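Local structure of mandelate racemase/muconate lactonizing enzyme-like protein (Rubrobacter xylanophilus DSM 9941, 3CYJ) at residues S14-P19 with R327-G332; A83-A88 with S103-A108; G153-A156 with R162-M165; T272-G275 with G279-R282; I292-H297 with H305-V310. The protein is of undefined function but belongs to the enolase superfamily, pairing an N-terminal alpha+beta domain with a barrel domain that holds a sodium ion in this structure. One frame throughout, in Å; residues are numbered along the deposited sequence.

In the fold
Contacts 3, 4 and 5 belong to the barrel domain, and contact 2 to the N-terminal domain. Contact 1 joins the two, bringing an early strand against a late helix. Contacts 2 and 4 touch across the domain boundary, with centres 10 Å apart: Ser103 OG lies 3.0 Å from Gly275 N, a probable hydrogen bond. Contacts 4 and 5 are also 10 Å apart between centres, and Leu280 CD1 packs 3.6 Å from Phe294 CZ. Contact 3 lies farther off, about 20 Å from contact 5 between centres, but both reach the barrel sheet. The sodium ion, held by Asp194, Glu221 and Glu222, is about 5 Å from the side chain of Lys164 in contact 3.

Contact 1: S14-P19 with R327-G332; sequences SAYTVP and RLLFDG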
loop_
_atom_site.group_PDB
_atom_site.type_symbol
_atom_site.label_atom_id
_atom_site.label_comp_id
_atom_site.label_asym_id
_atom_site.label_seq_id
_atom_site.Cartn_x
_atom_site.Cartn_y
_atom_site.Cartn_z
ATOM N N SER A 14 23.416 14.990 -40.857
ATOM C CA SER A 14 24.508 15.931 -40.719
ATOM C C SER A 14 24.411 16.540 -39.335
ATOM O O SER A 14 23.403 16.371 -38.669
ATOM C CB SER A 14 24.462 16.992 -41.832
ATOM O OG SER A 14 23.249 17.735 -41.815
ATOM N N ALA A 15 25.462 17.209 -38.878
ATOM C CA ALA A 15 25.512 17.706 -37.519
ATOM C C ALA A 15 26.198 19.039 -37.525
ATOM O O ALA A 15 27.057 19.313 -38.368
ATOM C CB ALA A 15 26.265 16.723 -36.585
ATOM N N TYR A 16 25.824 19.879 -36.575
ATOM C CA TYR A 16 26.373 21.228 -36.474
ATOM C C TYR A 16 26.599 21.514 -35.020
ATOM O O TYR A 16 25.759 21.159 -34.154
ATOM C CB TYR A 16 25.405 22.248 -37.076
ATOM C CG TYR A 16 24.929 21.783 -38.418
ATOM C CD1 TYR A 16 25.656 22.081 -39.594
ATOM C CD2 TYR A 16 23.805 20.976 -38.520
ATOM C CE1 TYR A 16 25.253 21.608 -40.826
ATOM C CE2 TYR A 16 23.396 20.486 -39.721
ATOM C CZ TYR A 16 24.117 20.808 -40.894
ATOM O OH TYR A 16 23.672 20.309 -42.121
ATOM N N THR A 17 27.721 22.158 -34.745
ATOM C CA THR A 17 28.072 22.560 -33.407
ATOM C C THR A 17 28.183 24.060 -33.390
ATOM O O THR A 17 28.887 24.628 -34.219
ATOM C CB THR A 17 29.439 21.931 -32.973
ATOM O OG1 THR A 17 29.347 20.506 -33.047
ATOM C CG2 THR A 17 29.852 22.357 -31.553
ATOM N N VAL A 18 27.504 24.701 -32.435
ATOM C CA VAL A 18 27.458 26.154 -32.296
ATOM C C VAL A 18 27.836 26.601 -30.865
ATOM O O VAL A 18 27.185 26.220 -29.870
ATOM C CB VAL A 18 26.034 26.687 -32.593
ATOM C CG1 VAL A 18 26.000 28.189 -32.502
ATOM C CG2 VAL A 18 25.519 26.188 -33.967
ATOM N N PRO A 19 28.901 27.422 -30.748
ATOM C CA PRO A 19 29.211 27.990 -29.452
ATOM C C PRO A 19 28.018 28.714 -28.855
ATOM O O PRO A 19 27.285 29.363 -29.555
ATOM C CB PRO A 19 30.342 29.004 -29.777
ATOM C CG PRO A 19 31.015 28.390 -30.984
ATOM C CD PRO A 19 29.837 27.887 -31.792
ATOM N N ARG A 327 17.385 29.996 -34.972
ATOM C CA ARG A 327 17.319 31.226 -35.768
ATOM C C ARG A 327 18.567 31.379 -36.630
ATOM O O ARG A 327 18.511 31.910 -37.742
ATOM C CB ARG A 327 17.159 32.495 -34.881
ATOM N N LEU A 328 19.700 30.936 -36.101
ATOM C CA LEU A 328 20.964 30.983 -36.778
ATOM C C LEU A 328 21.010 29.990 -37.929
ATOM O O LEU A 328 21.576 30.291 -38.975
ATOM C CB LEU A 328 22.040 30.629 -35.758
ATOM C CG LEU A 328 23.539 30.796 -36.028
ATOM C CD1 LEU A 328 23.919 32.222 -36.509
ATOM C CD2 LEU A 328 24.342 30.427 -34.755
ATOM N N LEU A 329 20.401 28.808 -37.758
ATOM C CA LEU A 329 20.512 27.746 -38.768
ATOM C C LEU A 329 19.334 27.595 -39.731
ATOM O O LEU A 329 19.492 27.013 -40.811
ATOM C CB LEU A 329 20.806 26.386 -38.124
ATOM C CG LEU A 329 22.084 26.111 -37.358
ATOM C CD1 LEU A 329 22.145 24.638 -37.205
ATOM C CD2 LEU A 329 23.314 26.596 -38.098
ATOM N N PHE A 330 18.161 28.076 -39.343
ATOM C CA PHE A 330 16.988 27.916 -40.175
ATOM C C PHE A 330 16.369 29.251 -40.526
ATOM O O PHE A 330 16.417 30.189 -39.727
ATOM C CB PHE A 330 15.904 27.129 -39.443
ATOM C CG PHE A 330 16.275 25.730 -39.088
ATOM C CD1 PHE A 330 16.271 25.331 -37.743
ATOM C CD2 PHE A 330 16.559 24.789 -40.087
ATOM C CE1 PHE A 330 16.601 24.033 -37.381
ATOM C CE2 PHE A 330 16.889 23.484 -39.755
ATOM C CZ PHE A 330 16.921 23.097 -38.400
ATOM N N ASP A 331 15.763 29.323 -41.713
ATOM C CA ASP A 331 14.761 30.344 -41.989
ATOM C C ASP A 331 13.448 29.768 -41.548
ATOM O O ASP A 331 13.228 28.551 -41.717
ATOM C CB ASP A 331 14.584 30.586 -43.495
ATOM C CG ASP A 331 15.829 31.080 -44.159
ATOM O OD1 ASP A 331 16.232 32.212 -43.840
ATOM O OD2 ASP A 331 16.387 30.344 -45.025
ATOM N N GLY A 332 12.563 30.629 -41.048
ATOM C CA GLY A 332 11.200 30.211 -40.751
ATOM C C GLY A 332 10.895 30.071 -39.271
ATOM O O GLY A 332 9.843 29.571 -38.905
#
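Tyr16 and Val18 meet Leu329 and Leu328, which lie at the C-terminal end of helix 320-329. The strand 14-19 is part of the N-terminal antiparallel sheet, paired with strand 33-43. At its start, Ser14 OG is hydrogen-bonded to Tyr16 OH at 2.6 Å. This bond ties down the far end of the tyrosine ring. The ring of Tyr16 runs back along the strand because CG stands beside the backbone N, opposite the carbonyl carbon (chi1 -48°). Leu329 meets the root of the side chain. Leu329 CD1 sits 4.0 Å from Tyr16 CB and 4.2 Å from Tyr16 CG, and the two side chains meet at a slant. Thr17 faces the other way and bonds through OG1 to Thr35 OG1. Val18 turns back to the helix. Its CG1 lies 3.6 Å from Leu328 CD2, and the two side chains approach tip to tip. The leucine reaches out because CG lies trans to its own backbone N (chi1 -169°). Helix 356-362 adds Tyr362 against both Val18 and Leu328. Past Val18, Pro19 O accepts a hydrogen bond from Arg324 NH1 of the same helix 320-329. No hydrogen bond links 14-19 to 327-332. The join between the sheet and the helix end therefore rests here on apolar packing, three of its four side chains being buried.

Contact 2: A83-A88 with S103-A108; sequences ARMQAA and SAVDIA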
loop_
_atom_site.group_PDB
_atom_site.type_symbol
_atom_site.label_atom_id
_atom_site.label_comp_id
_atom_site.label_asym_id
_atom_site.label_seq_id
_atom_site.Cartn_x
_atom_site.Cartn_y
_atom_site.Cartn_z
ATOM N N ALA A 83 7.632 2.308 -35.100
ATOM C CA ALA A 83 7.485 1.021 -34.423
ATOM C C ALA A 83 8.567 0.052 -34.866
ATOM O O ALA A 83 9.163 -0.656 -34.042
ATOM C CB ALA A 83 6.123 0.442 -34.672
ATOM N N ARG A 84 8.780 -0.016 -36.168
ATOM C CA ARG A 84 9.836 -0.852 -36.747
ATOM C C ARG A 84 11.226 -0.341 -36.248
ATOM O O ARG A 84 12.115 -1.157 -35.964
ATOM C CB ARG A 84 9.728 -0.886 -38.302
ATOM C CG ARG A 84 8.481 -1.621 -38.812
ATOM C CD ARG A 84 8.212 -1.366 -40.315
ATOM N NE ARG A 84 9.453 -1.478 -41.084
ATOM C CZ ARG A 84 9.917 -0.513 -41.876
ATOM N NH1 ARG A 84 9.163 0.576 -42.059
ATOM N NH2 ARG A 84 11.093 -0.666 -42.532
ATOM N N MET A 85 11.396 0.979 -36.101
ATOM C CA MET A 85 12.685 1.489 -35.599
ATOM C C MET A 85 12.967 1.044 -34.141
ATOM O O MET A 85 14.063 0.553 -33.835
ATOM C CB MET A 85 12.773 3.012 -35.721
ATOM C CG MET A 85 13.009 3.576 -37.183
ATOM S SD MET A 85 13.463 5.329 -37.312
ATOM C CE MET A 85 11.882 6.174 -36.991
ATOM N N GLN A 86 11.972 1.215 -33.252
ATOM C CA GLN A 86 12.052 0.796 -31.868
ATOM C C GLN A 86 12.352 -0.729 -31.745
ATOM O O GLN A 86 13.163 -1.131 -30.921
ATOM C CB GLN A 86 10.746 1.130 -31.127
ATOM C CG GLN A 86 10.338 2.574 -31.115
ATOM C CD GLN A 86 11.209 3.462 -30.250
ATOM O OE1 GLN A 86 12.252 3.048 -29.675
ATOM N NE2 GLN A 86 10.804 4.718 -30.161
ATOM N N ALA A 87 11.695 -1.563 -32.567
ATOM C CA ALA A 87 11.912 -2.990 -32.516
ATOM C C ALA A 87 13.335 -3.312 -32.941
ATOM O O ALA A 87 13.994 -4.136 -32.327
ATOM C CB ALA A 87 10.896 -3.733 -33.414
ATOM N N ALA A 88 13.801 -2.658 -34.002
ATOM C CA ALA A 88 15.091 -2.948 -34.613
ATOM C C ALA A 88 16.246 -2.609 -33.689
ATOM O O ALA A 88 17.311 -3.215 -33.826
ATOM C CB ALA A 88 15.256 -2.195 -35.954
ATOM N N SER A 103 13.967 9.998 -32.535
ATOM C CA SER A 103 13.186 11.232 -32.471
ATOM C C SER A 103 13.429 12.130 -33.688
ATOM O O SER A 103 12.486 12.613 -34.325
ATOM C CB SER A 103 13.568 12.002 -31.196
ATOM O OG SER A 103 13.168 11.259 -30.058
ATOM N N ALA A 104 14.704 12.373 -33.983
ATOM C CA ALA A 104 15.102 13.199 -35.121
ATOM C C ALA A 104 14.523 12.619 -36.398
ATOM O O ALA A 104 13.972 13.349 -37.202
ATOM C CB ALA A 104 16.648 13.247 -35.227
ATOM N N VAL A 105 14.661 11.306 -36.587
ATOM C CA VAL A 105 14.117 10.655 -37.765
ATOM C C VAL A 105 12.566 10.744 -37.846
ATOM O O VAL A 105 12.005 11.036 -38.896
ATOM C CB VAL A 105 14.544 9.211 -37.841
ATOM C CG1 VAL A 105 13.889 8.542 -39.042
ATOM C CG2 VAL A 105 16.042 9.109 -37.994
ATOM N N ASP A 106 11.890 10.532 -36.717
ATOM C CA ASP A 106 10.447 10.623 -36.663
ATOM C C ASP A 106 9.905 12.031 -37.020
ATOM O O ASP A 106 8.867 12.160 -37.634
ATOM C CB ASP A 106 9.970 10.217 -35.273
ATOM C CG ASP A 106 8.439 10.246 -35.152
ATOM O OD1 ASP A 106 7.759 9.267 -35.570
ATOM O OD2 ASP A 106 7.931 11.235 -34.598
ATOM N N ILE A 107 10.598 13.068 -36.573
ATOM C CA ILE A 107 10.197 14.423 -36.815
ATOM C C ILE A 107 10.379 14.735 -38.294
ATOM O O ILE A 107 9.546 15.404 -38.896
ATOM C CB ILE A 107 11.056 15.392 -35.981
ATOM C CG1 ILE A 107 10.816 15.166 -34.474
ATOM C CG2 ILE A 107 10.803 16.832 -36.366
ATOM C CD1 ILE A 107 11.859 15.803 -33.627
ATOM N N ALA A 108 11.459 14.216 -38.876
ATOM C CA ALA A 108 11.708 14.366 -40.298
ATOM C C ALA A 108 10.626 13.666 -41.130
ATOM O O ALA A 108 10.141 14.221 -42.106
ATOM C CB ALA A 108 13.152 13.845 -40.662
#
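Met85 lays the end of its side chain across Val105. Met85 SD is 3.7 Å from Val105 CG1, and Met85 CE is also 3.7 Å from Val105 CG1, so one methyl touches both the sulfur and the terminal methyl. A bend at the last torsion (chi3 -75°) folds CE over the valine. The same CE comes within 4.4 Å of Asp106 N, against the backbone of the opposing helix. Val105 offers CG1 because that methyl is trans to the backbone N (chi1 177°). No hydrogen bond joins 83-88 to 103-108; the contact is the methionine end against Val105 and the backbone at Asp106. Farther out, helix 57-70 closes over the pair: Leu66 touches both side chains, Val69 packs on Met85 and Val62 on Val105. The carboxylate of Asp106 turns to the barrel domain, where OD1 bonds to Thr278 OG1 and OD2 weakly to Ile277 N. Helices 78-88 and 97-116 belong to the helical part of the N-terminal domain, which follows the antiparallel sheet in enolase superfamily proteins.

Contact 3: G153-A156 with R162-M165; sequences GGWA and RVKM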
loop_
_atom_site.group_PDB
_atom_site.type_symbol
_atom_site.label_atom_id
_atom_site.label_comp_id
_atom_site.label_asym_id
_atom_site.label_seq_id
_atom_site.Cartn_x
_atom_site.Cartn_y
_atom_site.Cartn_z
ATOM N N GLY A 153 14.436 40.241 -17.957
ATOM C CA GLY A 153 13.696 41.496 -18.148
ATOM C C GLY A 153 13.362 41.606 -19.610
ATOM O O GLY A 153 12.243 41.967 -19.989
ATOM N N GLY A 154 14.337 41.241 -20.449
ATOM C CA GLY A 154 14.169 41.289 -21.900
ATOM C C GLY A 154 12.973 40.475 -22.316
ATOM O O GLY A 154 12.092 40.974 -23.058
ATOM N N TRP A 155 12.889 39.232 -21.814
ATOM C CA TRP A 155 11.729 38.408 -22.153
ATOM C C TRP A 155 10.404 38.979 -21.619
ATOM O O TRP A 155 9.405 38.853 -22.283
ATOM C CB TRP A 155 11.896 36.987 -21.660
ATOM C CG TRP A 155 12.881 36.174 -22.404
ATOM C CD1 TRP A 155 13.081 36.151 -23.743
ATOM C CD2 TRP A 155 13.787 35.204 -21.842
ATOM N NE1 TRP A 155 14.055 35.245 -24.057
ATOM C CE2 TRP A 155 14.507 34.649 -22.908
ATOM C CE3 TRP A 155 14.053 34.755 -20.535
ATOM C CZ2 TRP A 155 15.493 33.670 -22.717
ATOM C CZ3 TRP A 155 15.042 33.781 -20.344
ATOM C CH2 TRP A 155 15.745 33.247 -21.424
ATOM N N ALA A 156 10.400 39.574 -20.426
ATOM C CA ALA A 156 9.155 40.127 -19.849
ATOM C C ALA A 156 8.648 41.321 -20.647
ATOM O O ALA A 156 7.458 41.396 -20.952
ATOM C CB ALA A 156 9.328 40.533 -18.377
ATOM N N ARG A 162 6.122 34.583 -18.484
ATOM C CA ARG A 162 6.687 33.472 -17.722
ATOM C C ARG A 162 8.155 33.314 -18.074
ATOM O O ARG A 162 8.528 33.224 -19.241
ATOM C CB ARG A 162 5.972 32.166 -18.055
ATOM C CG ARG A 162 4.512 32.117 -17.648
ATOM C CD ARG A 162 3.673 31.071 -18.483
ATOM N NE ARG A 162 3.782 31.314 -19.935
ATOM C CZ ARG A 162 2.858 31.942 -20.663
ATOM N NH1 ARG A 162 1.756 32.398 -20.077
ATOM N NH2 ARG A 162 3.027 32.128 -21.974
ATOM N N VAL A 163 8.995 33.281 -17.054
ATOM C CA VAL A 163 10.409 33.085 -17.278
ATOM C C VAL A 163 10.981 32.041 -16.324
ATOM O O VAL A 163 10.559 31.977 -15.120
ATOM C CB VAL A 163 11.247 34.411 -17.188
ATOM C CG1 VAL A 163 10.871 35.397 -18.308
ATOM C CG2 VAL A 163 11.180 35.028 -15.815
ATOM N N LYS A 164 11.940 31.249 -16.850
ATOM C CA LYS A 164 12.706 30.291 -16.019
ATOM C C LYS A 164 14.213 30.568 -15.913
ATOM O O LYS A 164 14.867 30.945 -16.875
ATOM C CB LYS A 164 12.434 28.816 -16.464
ATOM C CG LYS A 164 12.858 27.711 -15.456
ATOM C CD LYS A 164 12.462 26.266 -15.980
ATOM C CE LYS A 164 13.484 25.811 -17.044
ATOM N NZ LYS A 164 13.207 24.533 -17.717
ATOM N N MET A 165 14.754 30.370 -14.720
ATOM C CA MET A 165 16.189 30.530 -14.433
ATOM C C MET A 165 16.776 29.274 -13.696
ATOM O O MET A 165 16.036 28.448 -13.149
ATOM C CB MET A 165 16.440 31.810 -13.618
ATOM C CG MET A 165 15.665 31.922 -12.302
ATOM S SD MET A 165 16.121 33.292 -11.143
ATOM C CE MET A 165 17.833 32.936 -10.721
#
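Trp155 packs on Val163 within the beta-alpha-beta unit of strand 132-137, helix 145-157 and strand 162-166. The unit is one of the repeating crossovers of the barrel domain. Trp155 lies on the helix and Val163 on the strand that follows. The indole is carried toward the strand with CG beside the backbone N and opposite the carbonyl carbon (chi1 -72°). Val163 has the same sense of rotation for CG1 (chi1 -65°), which aims that methyl at the helix. Val163 CG1 is 3.8 Å from Trp155 CB and 3.9 Å from Trp155 CE3, so it fits at the root of the indole and reaches its six-membered ring obliquely. Val189 and Ile185 also border Val163 on this outer side of the sheet. Lys164 behaves differently. Its long chain leads away from the helix, with a kink at chi3 (78°), into the inside of the barrel. There NZ makes salt bridges to Glu221 OE1 and Glu317 OE2 and a hydrogen bond with Tyr135 OH. Glu221 is a ligand of the sodium ion, and the ion itself is about 5 Å from the Lys164 side chain. The strand thus turns an apolar side chain to the helix and places a lysine beside the metal site. Farther along the indole, Trp155 CZ3 lies 4.5 Å from the backbone Lys164 O.

Contact 4: T272-G275 with G279-R282; sequences TRCG and GLLR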
loop_
_atom_site.group_PDB
_atom_site.type_symbol
_atom_site.label_atom_id
_atom_site.label_comp_id
_atom_site.label_asym_id
_atom_site.label_seq_id
_atom_site.Cartn_x
_atom_site.Cartn_y
_atom_site.Cartn_z
ATOM N N THR A 272 12.555 15.935 -28.792
ATOM C CA THR A 272 13.749 15.427 -29.461
ATOM C C THR A 272 14.360 14.234 -28.715
ATOM O O THR A 272 15.420 13.727 -29.068
ATOM C CB THR A 272 14.780 16.565 -29.750
ATOM O OG1 THR A 272 15.426 16.987 -28.544
ATOM C CG2 THR A 272 14.091 17.773 -30.423
ATOM N N ARG A 273 13.654 13.745 -27.699
ATOM C CA ARG A 273 14.191 12.648 -26.905
ATOM C C ARG A 273 13.182 11.565 -26.636
ATOM O O ARG A 273 13.556 10.412 -26.500
ATOM C CB ARG A 273 14.668 13.160 -25.559
ATOM C CG ARG A 273 15.870 14.020 -25.603
ATOM C CD ARG A 273 16.072 14.528 -24.260
ATOM N NE ARG A 273 17.396 15.047 -24.117
ATOM C CZ ARG A 273 17.759 15.806 -23.096
ATOM N NH1 ARG A 273 16.852 16.106 -22.148
ATOM N NH2 ARG A 273 19.018 16.247 -23.015
ATOM N N CYS A 274 11.908 11.946 -26.546
ATOM C CA CYS A 274 10.884 11.065 -26.039
ATOM C C CYS A 274 10.269 10.282 -27.160
ATOM O O CYS A 274 9.185 9.705 -27.002
ATOM C CB CYS A 274 9.784 11.878 -25.341
ATOM S SG CYS A 274 8.861 12.898 -26.520
ATOM N N GLY A 275 10.907 10.290 -28.316
ATOM C CA GLY A 275 10.384 9.461 -29.414
ATOM C C GLY A 275 9.737 10.279 -30.513
ATOM O O GLY A 275 9.007 9.747 -31.359
ATOM N N GLY A 279 6.088 9.750 -30.457
ATOM C CA GLY A 279 6.202 9.587 -29.017
ATOM C C GLY A 279 5.338 10.601 -28.268
ATOM O O GLY A 279 4.585 10.242 -27.326
ATOM N N LEU A 280 5.424 11.864 -28.688
ATOM C CA LEU A 280 4.713 12.929 -28.014
ATOM C C LEU A 280 3.203 12.749 -27.978
ATOM O O LEU A 280 2.566 13.178 -27.037
ATOM C CB LEU A 280 5.094 14.300 -28.580
ATOM C CG LEU A 280 4.726 15.488 -27.675
ATOM C CD1 LEU A 280 5.499 15.483 -26.397
ATOM C CD2 LEU A 280 4.971 16.843 -28.353
ATOM N N LEU A 281 2.639 12.104 -28.990
ATOM C CA LEU A 281 1.191 11.927 -29.154
ATOM C C LEU A 281 0.601 11.065 -28.051
ATOM O O LEU A 281 -0.612 11.078 -27.778
ATOM C CB LEU A 281 0.892 11.289 -30.529
ATOM C CG LEU A 281 0.967 12.292 -31.686
ATOM C CD1 LEU A 281 1.004 11.623 -33.067
ATOM C CD2 LEU A 281 -0.199 13.277 -31.578
ATOM N N ARG A 282 1.467 10.302 -27.406
ATOM C CA ARG A 282 1.031 9.410 -26.353
ATOM C C ARG A 282 0.963 10.110 -25.008
ATOM O O ARG A 282 0.417 9.576 -24.056
ATOM C CB ARG A 282 1.993 8.260 -26.259
ATOM C CG ARG A 282 1.600 7.210 -27.224
ATOM C CD ARG A 282 2.333 7.306 -28.587
ATOM N NE ARG A 282 2.112 6.046 -29.284
ATOM C CZ ARG A 282 2.758 4.926 -28.983
ATOM N NH1 ARG A 282 2.460 3.824 -29.626
ATOM N NH2 ARG A 282 3.696 4.906 -28.031
#
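The first turn of helix 276-280 joins the loop that follows barrel strand 266-269. Gly279 N donates a hydrogen bond to Gly275 O at 3.1 Å, with an N-H...O angle of 150°. The two residues are four apart, as in an alpha-helical turn. The donor stands well above the carbonyl plane of Gly275, 69° out of it. The backbones run close here. The CA atoms of Gly275 and Gly279 are 4.2 Å apart, and Cys274 O is 3.6 Å from Gly279 CA. They can come this near because neither glycine has a CB; one on Gly279 would run into Cys274 O and Gly275 CA. Gly275 also has a positive phi, which bends the chain into the helix. Cys274 adds the side-chain part of the contact. Its SG sits between its own backbone N and carbonyl carbon (chi1 67°) and faces Leu280. Cys274 SG is 4.2 Å from both Leu280 N and Leu280 CD1, a loose touch. Arg282 N bonds to Gly279 O three residues back, at 3.1 Å. Arg282 then reaches out of the subunit, its NH1 making a salt bridge with Glu311 OE1 of a second subunit. On the loop side, Arg273 NH1 forms a salt bridge with Glu249 OE2. Gly275 N meets Ser103 OG of helix 97-116 in the N-terminal domain, while Leu280 packs on Phe294 of barrel strand 294-296.

Contact 5: I292-H297 with H305-V310; sequences IPFSAH and HACCAV
Cys308 N bonds to His305 O at 3.0 Å, and Ala309 N bonds to Ala306 O at 3.0 Å. These bonds span three residues, as in a 3-10 turn, which covers 307-309. Cys307, inside this turn, faces Ala296 and Phe294. Its SG lies beside the backbone N, opposite the carbonyl carbon (chi1 -81°). Cys307 SG is 3.4 Å from Ala296 CB, a close apolar contact. The same sulfur lies near the plane of the Phe294 ring, at its edge, 4.4 Å from CE2. Strand 294-296, helix 300-306 and strand 313-319 form a beta-alpha-beta unit of the barrel domain; within it, the 3-10 turn after the helix packs on the strand before the helix. Phe294 swings its ring out from the strand with CG trans to the backbone N (chi1 170°). Its CD2 meets Val310 CG1 at 3.7 Å. The two side chains cross at about a right angle. Val310 leads out of the turn, where its N makes a weak bond to Cys307 O at 3.3 Å. Val283 and Cys287 of helix 283-290 also pack on the phenyl ring. Ser295, between Phe294 and Ala296, faces the other side of the strand, and its OG bonds to His315 ND1. The sodium ion is about 12 Å from the side chain of Ala296.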
loop_
_atom_site.group_PDB
_atom_site.type_symbol
_atom_site.label_atom_id
_atom_site.label_comp_id
_atom_site.label_asym_id
_atom_site.label_seq_id
_atom_site.Cartn_x
_atom_site.Cartn_y
_atom_site.Cartn_z
ATOM N N ILE A 292 -2.829 15.733 -14.818
ATOM C CA ILE A 292 -1.834 16.722 -14.573
ATOM C C ILE A 292 -1.528 17.448 -15.884
ATOM O O ILE A 292 -1.601 16.848 -16.957
ATOM C CB ILE A 292 -0.544 16.062 -13.951
ATOM C CG1 ILE A 292 0.088 15.028 -14.910
ATOM C CG2 ILE A 292 -0.863 15.490 -12.565
ATOM C CD1 ILE A 292 1.293 14.327 -14.382
ATOM N N PRO A 293 -1.144 18.723 -15.801
ATOM C CA PRO A 293 -0.647 19.464 -16.973
ATOM C C PRO A 293 0.690 18.925 -17.523
ATOM O O PRO A 293 1.425 18.225 -16.843
ATOM C CB PRO A 293 -0.395 20.908 -16.429
ATOM C CG PRO A 293 -0.830 20.906 -14.940
ATOM C CD PRO A 293 -0.950 19.451 -14.518
ATOM N N PHE A 294 0.963 19.243 -18.782
ATOM C CA PHE A 294 2.181 18.855 -19.457
ATOM C C PHE A 294 3.022 20.120 -19.797
ATOM O O PHE A 294 2.470 21.196 -20.021
ATOM C CB PHE A 294 1.834 18.052 -20.722
ATOM C CG PHE A 294 3.000 17.803 -21.628
ATOM C CD1 PHE A 294 3.940 16.809 -21.336
ATOM C CD2 PHE A 294 3.194 18.598 -22.785
ATOM C CE1 PHE A 294 5.069 16.589 -22.220
ATOM C CE2 PHE A 294 4.261 18.364 -23.663
ATOM C CZ PHE A 294 5.203 17.386 -23.376
ATOM N N SER A 295 4.344 19.992 -19.873
ATOM C CA SER A 295 5.139 21.125 -20.325
ATOM C C SER A 295 6.268 20.606 -21.218
ATOM O O SER A 295 6.989 19.641 -20.840
ATOM C CB SER A 295 5.687 21.898 -19.129
ATOM O OG SER A 295 6.505 22.962 -19.568
ATOM N N ALA A 296 6.381 21.159 -22.423
ATOM C CA ALA A 296 7.418 20.703 -23.335
ATOM C C ALA A 296 8.781 21.290 -23.008
ATOM O O ALA A 296 8.927 22.472 -22.637
ATOM C CB ALA A 296 7.044 20.972 -24.760
ATOM N N HIS A 297 9.767 20.430 -23.083
ATOM C CA HIS A 297 11.130 20.797 -22.710
ATOM C C HIS A 297 11.984 20.926 -23.996
ATOM O O HIS A 297 11.952 20.014 -24.846
ATOM C CB HIS A 297 11.644 19.708 -21.763
ATOM C CG HIS A 297 13.053 19.889 -21.318
ATOM N ND1 HIS A 297 13.393 20.664 -20.225
ATOM C CD2 HIS A 297 14.214 19.365 -21.793
ATOM C CE1 HIS A 297 14.707 20.628 -20.063
ATOM N NE2 HIS A 297 15.227 19.848 -21.002
ATOM N N HIS A 305 4.960 23.209 -33.263
ATOM C CA HIS A 305 3.966 22.422 -33.995
ATOM C C HIS A 305 3.420 21.247 -33.202
ATOM O O HIS A 305 2.181 21.059 -33.099
ATOM C CB HIS A 305 4.512 21.954 -35.328
ATOM C CG HIS A 305 4.689 23.067 -36.312
ATOM N ND1 HIS A 305 3.736 23.375 -37.265
ATOM C CD2 HIS A 305 5.676 23.986 -36.451
ATOM C CE1 HIS A 305 4.144 24.425 -37.958
ATOM N NE2 HIS A 305 5.314 24.814 -37.481
ATOM N N ALA A 306 4.350 20.471 -32.630
ATOM C CA ALA A 306 4.026 19.215 -31.947
ATOM C C ALA A 306 3.059 19.463 -30.792
ATOM O O ALA A 306 2.096 18.720 -30.612
ATOM C CB ALA A 306 5.313 18.504 -31.473
ATOM N N CYS A 307 3.287 20.543 -30.056
ATOM C CA CYS A 307 2.497 20.853 -28.873
ATOM C C CYS A 307 1.075 21.316 -29.175
ATOM O O CYS A 307 0.252 21.399 -28.262
ATOM C CB CYS A 307 3.214 21.914 -28.068
ATOM S SG CYS A 307 4.521 21.254 -27.027
ATOM N N CYS A 308 0.776 21.602 -30.450
ATOM C CA CYS A 308 -0.581 22.011 -30.836
ATOM C C CYS A 308 -1.459 20.786 -30.744
ATOM O O CYS A 308 -2.692 20.851 -30.673
ATOM C CB CYS A 308 -0.605 22.640 -32.237
ATOM S SG CYS A 308 0.010 24.385 -32.205
ATOM N N ALA A 309 -0.805 19.646 -30.710
ATOM C CA ALA A 309 -1.560 18.391 -30.724
ATOM C C ALA A 309 -1.829 17.824 -29.313
ATOM O O ALA A 309 -2.426 16.747 -29.173
ATOM C CB ALA A 309 -0.836 17.373 -31.567
ATOM N N VAL A 310 -1.331 18.525 -28.288
ATOM C CA VAL A 310 -1.328 18.031 -26.896
ATOM C C VAL A 310 -2.359 18.820 -26.091
ATOM O O VAL A 310 -2.174 20.010 -25.852
ATOM C CB VAL A 310 0.133 18.127 -26.272
ATOM C CG1 VAL A 310 0.185 17.703 -24.784
ATOM C CG2 VAL A 310 1.093 17.285 -27.104
#